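Local coordinates for protein flavin adenine dinucleotide synthase (PDB 2WSI) that transfers the adenylyl group of ATP to flavin mononucleotide, making the coenzyme FAD and releasing diphosphate in the last step of FAD biosynthesis, at residues R38-L42 with Y73-E79. Residues are numbered along the deposited sequence; the frame is centred on the assembly and turned at random.
Sequences RKYLL and YLSCLWE
Arg38 and Glu79 carry the charged part of this helix-helix contact, a single salt bridge of 2.8 Å from NH2 of Arg38 to OE1 of Glu79, with guanidinium and carboxylate planes turned 54° apart. A bend at chi3 (49°) in an otherwise stretched arginine chain lays the guanidinium against helix 64-87, where the backbone at Ser75 and Cys76 covers one of its faces near the rim. NE of Arg38 lies 3.1 Å from SG of Cys76. Replacing Arg38 by an alanine is likely to leave the Glu79 carboxylate without its charge partner and to uncover the flank of the Cys76 sulfur.

The apolar part centres on Cys76, whose sulfur sits among the aliphatic chain of Arg38 and the two leucines. CD1 of Leu41 approaches SG of Cys76 to 3.8 Å, while the other branch of Leu41, CD2, meets CD1 of Tyr73 at 3.9 Å. Leu42 packs CD2 on CB of Cys76 (3.9 Å) and turns CD1 to the Glu79 carboxylate.

The short axes of 38-42, on helix 25-45, and 73-79, on helix 64-87, cross at -49° with a closest approach of 9.9 Å. Helix 3-18 packs beside helix 64-87, with Thr14 touching Ser75. Tyr73 reaches Leu102 of strand 102-106 and meets Phe58 of strand 56-59 edge-to-face, joining the helix pair to the central parallel strands of the PAPS reductase-like fold; the side chain of Tyr73 lies about 11 Å from the bound FAD.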
loop_
_atom_site.group_PDB
_atom_site.type_symbol
_atom_site.label_atom_id
_atom_site.label_comp_id
_atom_site.label_asym_id
_atom_site.label_seq_id
_atom_site.Cartn_x
_atom_site.Cartn_y
_atom_site.Cartn_z
ATOM N N ARG A 38 -12.160 6.530 -0.991
ATOM C CA ARG A 38 -12.116 7.986 -0.805
ATOM C C ARG A 38 -13.325 8.468 0.016
ATOM O O ARG A 38 -13.191 9.349 0.874
ATOM C CB ARG A 38 -11.981 8.730 -2.145
ATOM C CG ARG A 38 -10.638 8.374 -2.866
ATOM C CD ARG A 38 -10.049 9.454 -3.797
ATOM N NE ARG A 38 -9.989 10.776 -3.175
ATOM C CZ ARG A 38 -9.492 11.855 -3.753
ATOM N NH1 ARG A 38 -8.986 11.777 -4.974
ATOM N NH2 ARG A 38 -9.521 13.023 -3.129
ATOM N N LYS A 39 -14.486 7.863 -0.192
ATOM C CA LYS A 39 -15.653 8.234 0.607
ATOM C C LYS A 39 -15.436 7.915 2.091
ATOM O O LYS A 39 -15.746 8.732 2.933
ATOM C CB LYS A 39 -16.932 7.552 0.096
ATOM C CG LYS A 39 -17.526 8.168 -1.187
ATOM C CD LYS A 39 -17.874 9.682 -1.077
ATOM C CE LYS A 39 -19.169 9.942 -0.302
ATOM N NZ LYS A 39 -19.552 11.402 -0.237
ATOM N N TYR A 40 -14.912 6.731 2.412
ATOM C CA TYR A 40 -14.582 6.429 3.807
ATOM C C TYR A 40 -13.677 7.514 4.424
ATOM O O TYR A 40 -13.917 7.990 5.519
ATOM C CB TYR A 40 -13.835 5.114 3.927
ATOM C CG TYR A 40 -14.611 3.846 3.596
ATOM C CD1 TYR A 40 -15.934 3.684 3.998
ATOM C CD2 TYR A 40 -13.984 2.782 2.939
ATOM C CE1 TYR A 40 -16.644 2.522 3.722
ATOM C CE2 TYR A 40 -14.685 1.578 2.674
ATOM C CZ TYR A 40 -16.013 1.474 3.073
ATOM O OH TYR A 40 -16.720 0.327 2.821
ATOM N N LEU A 41 -12.611 7.863 3.714
ATOM C CA LEU A 41 -11.629 8.808 4.237
ATOM C C LEU A 41 -12.206 10.204 4.413
ATOM O O LEU A 41 -12.085 10.788 5.490
ATOM C CB LEU A 41 -10.410 8.857 3.306
ATOM C CG LEU A 41 -9.594 7.553 3.387
ATOM C CD1 LEU A 41 -8.540 7.460 2.252
ATOM C CD2 LEU A 41 -8.907 7.466 4.775
ATOM N N LEU A 42 -12.816 10.740 3.355
ATOM C CA LEU A 42 -13.295 12.124 3.364
ATOM C C LEU A 42 -14.571 12.308 4.193
ATOM O O LEU A 42 -14.708 13.314 4.904
ATOM C CB LEU A 42 -13.530 12.603 1.933
ATOM C CG LEU A 42 -12.263 12.698 1.069
ATOM C CD1 LEU A 42 -12.634 12.953 -0.382
ATOM C CD2 LEU A 42 -11.304 13.787 1.588
ATOM N N TYR A 73 -4.662 7.893 0.209
ATOM C CA TYR A 73 -4.737 8.689 1.419
ATOM C C TYR A 73 -4.197 10.092 1.128
ATOM O O TYR A 73 -4.806 11.098 1.513
ATOM C CB TYR A 73 -3.870 8.022 2.486
ATOM C CG TYR A 73 -4.036 8.558 3.892
ATOM C CD1 TYR A 73 -5.067 8.082 4.704
ATOM C CD2 TYR A 73 -3.161 9.485 4.422
ATOM C CE1 TYR A 73 -5.223 8.512 5.995
ATOM C CE2 TYR A 73 -3.304 9.952 5.738
ATOM C CZ TYR A 73 -4.346 9.441 6.523
ATOM O OH TYR A 73 -4.534 9.831 7.831
ATOM N N LEU A 74 -3.074 10.154 0.417
ATOM C CA LEU A 74 -2.473 11.442 0.051
ATOM C C LEU A 74 -3.380 12.198 -0.893
ATOM O O LEU A 74 -3.533 13.407 -0.778
ATOM C CB LEU A 74 -1.087 11.234 -0.600
ATOM C CG LEU A 74 -0.025 10.817 0.441
ATOM C CD1 LEU A 74 1.212 10.265 -0.225
ATOM C CD2 LEU A 74 0.291 11.999 1.364
ATOM N N SER A 75 -3.988 11.486 -1.831
ATOM C CA SER A 75 -4.983 12.121 -2.683
ATOM C C SER A 75 -6.111 12.760 -1.871
ATOM O O SER A 75 -6.512 13.910 -2.125
ATOM C CB SER A 75 -5.557 11.103 -3.669
ATOM O OG SER A 75 -6.550 11.722 -4.459
ATOM N N CYS A 76 -6.619 12.033 -0.885
ATOM C CA CYS A 76 -7.672 12.573 -0.009
ATOM C C CYS A 76 -7.168 13.683 0.900
ATOM O O CYS A 76 -7.927 14.595 1.293
ATOM C CB CYS A 76 -8.273 11.456 0.834
ATOM S SG CYS A 76 -9.231 10.309 -0.185
ATOM N N LEU A 77 -5.887 13.623 1.246
ATOM C CA LEU A 77 -5.308 14.690 2.080
ATOM C C LEU A 77 -5.328 16.026 1.303
ATOM O O LEU A 77 -5.625 17.110 1.851
ATOM C CB LEU A 77 -3.880 14.295 2.496
ATOM C CG LEU A 77 -3.179 15.290 3.403
ATOM C CD1 LEU A 77 -3.992 15.464 4.661
ATOM C CD2 LEU A 77 -1.731 14.837 3.730
ATOM N N TRP A 78 -5.015 15.951 0.018
ATOM C CA TRP A 78 -5.060 17.136 -0.838
ATOM C C TRP A 78 -6.489 17.715 -0.814
ATOM O O TRP A 78 -6.708 18.903 -0.517
ATOM C CB TRP A 78 -4.683 16.756 -2.257
ATOM C CG TRP A 78 -4.616 17.917 -3.214
ATOM C CD1 TRP A 78 -5.405 18.123 -4.334
ATOM C CD2 TRP A 78 -3.685 19.008 -3.177
ATOM N NE1 TRP A 78 -5.018 19.287 -4.979
ATOM C CE2 TRP A 78 -3.965 19.844 -4.289
ATOM C CE3 TRP A 78 -2.658 19.378 -2.293
ATOM C CZ2 TRP A 78 -3.252 21.027 -4.534
ATOM C CZ3 TRP A 78 -1.952 20.547 -2.541
ATOM C CH2 TRP A 78 -2.251 21.359 -3.652
ATOM N N GLU A 79 -7.461 16.868 -1.115
ATOM C CA GLU A 79 -8.868 17.316 -1.115
ATOM C C GLU A 79 -9.318 17.857 0.258
ATOM O O GLU A 79 -10.044 18.840 0.351
ATOM C CB GLU A 79 -9.783 16.166 -1.596
ATOM C CG GLU A 79 -11.254 16.562 -1.727
ATOM C CD GLU A 79 -12.061 15.581 -2.572
ATOM O OE1 GLU A 79 -11.481 14.939 -3.473
ATOM O OE2 GLU A 79 -13.276 15.456 -2.321
#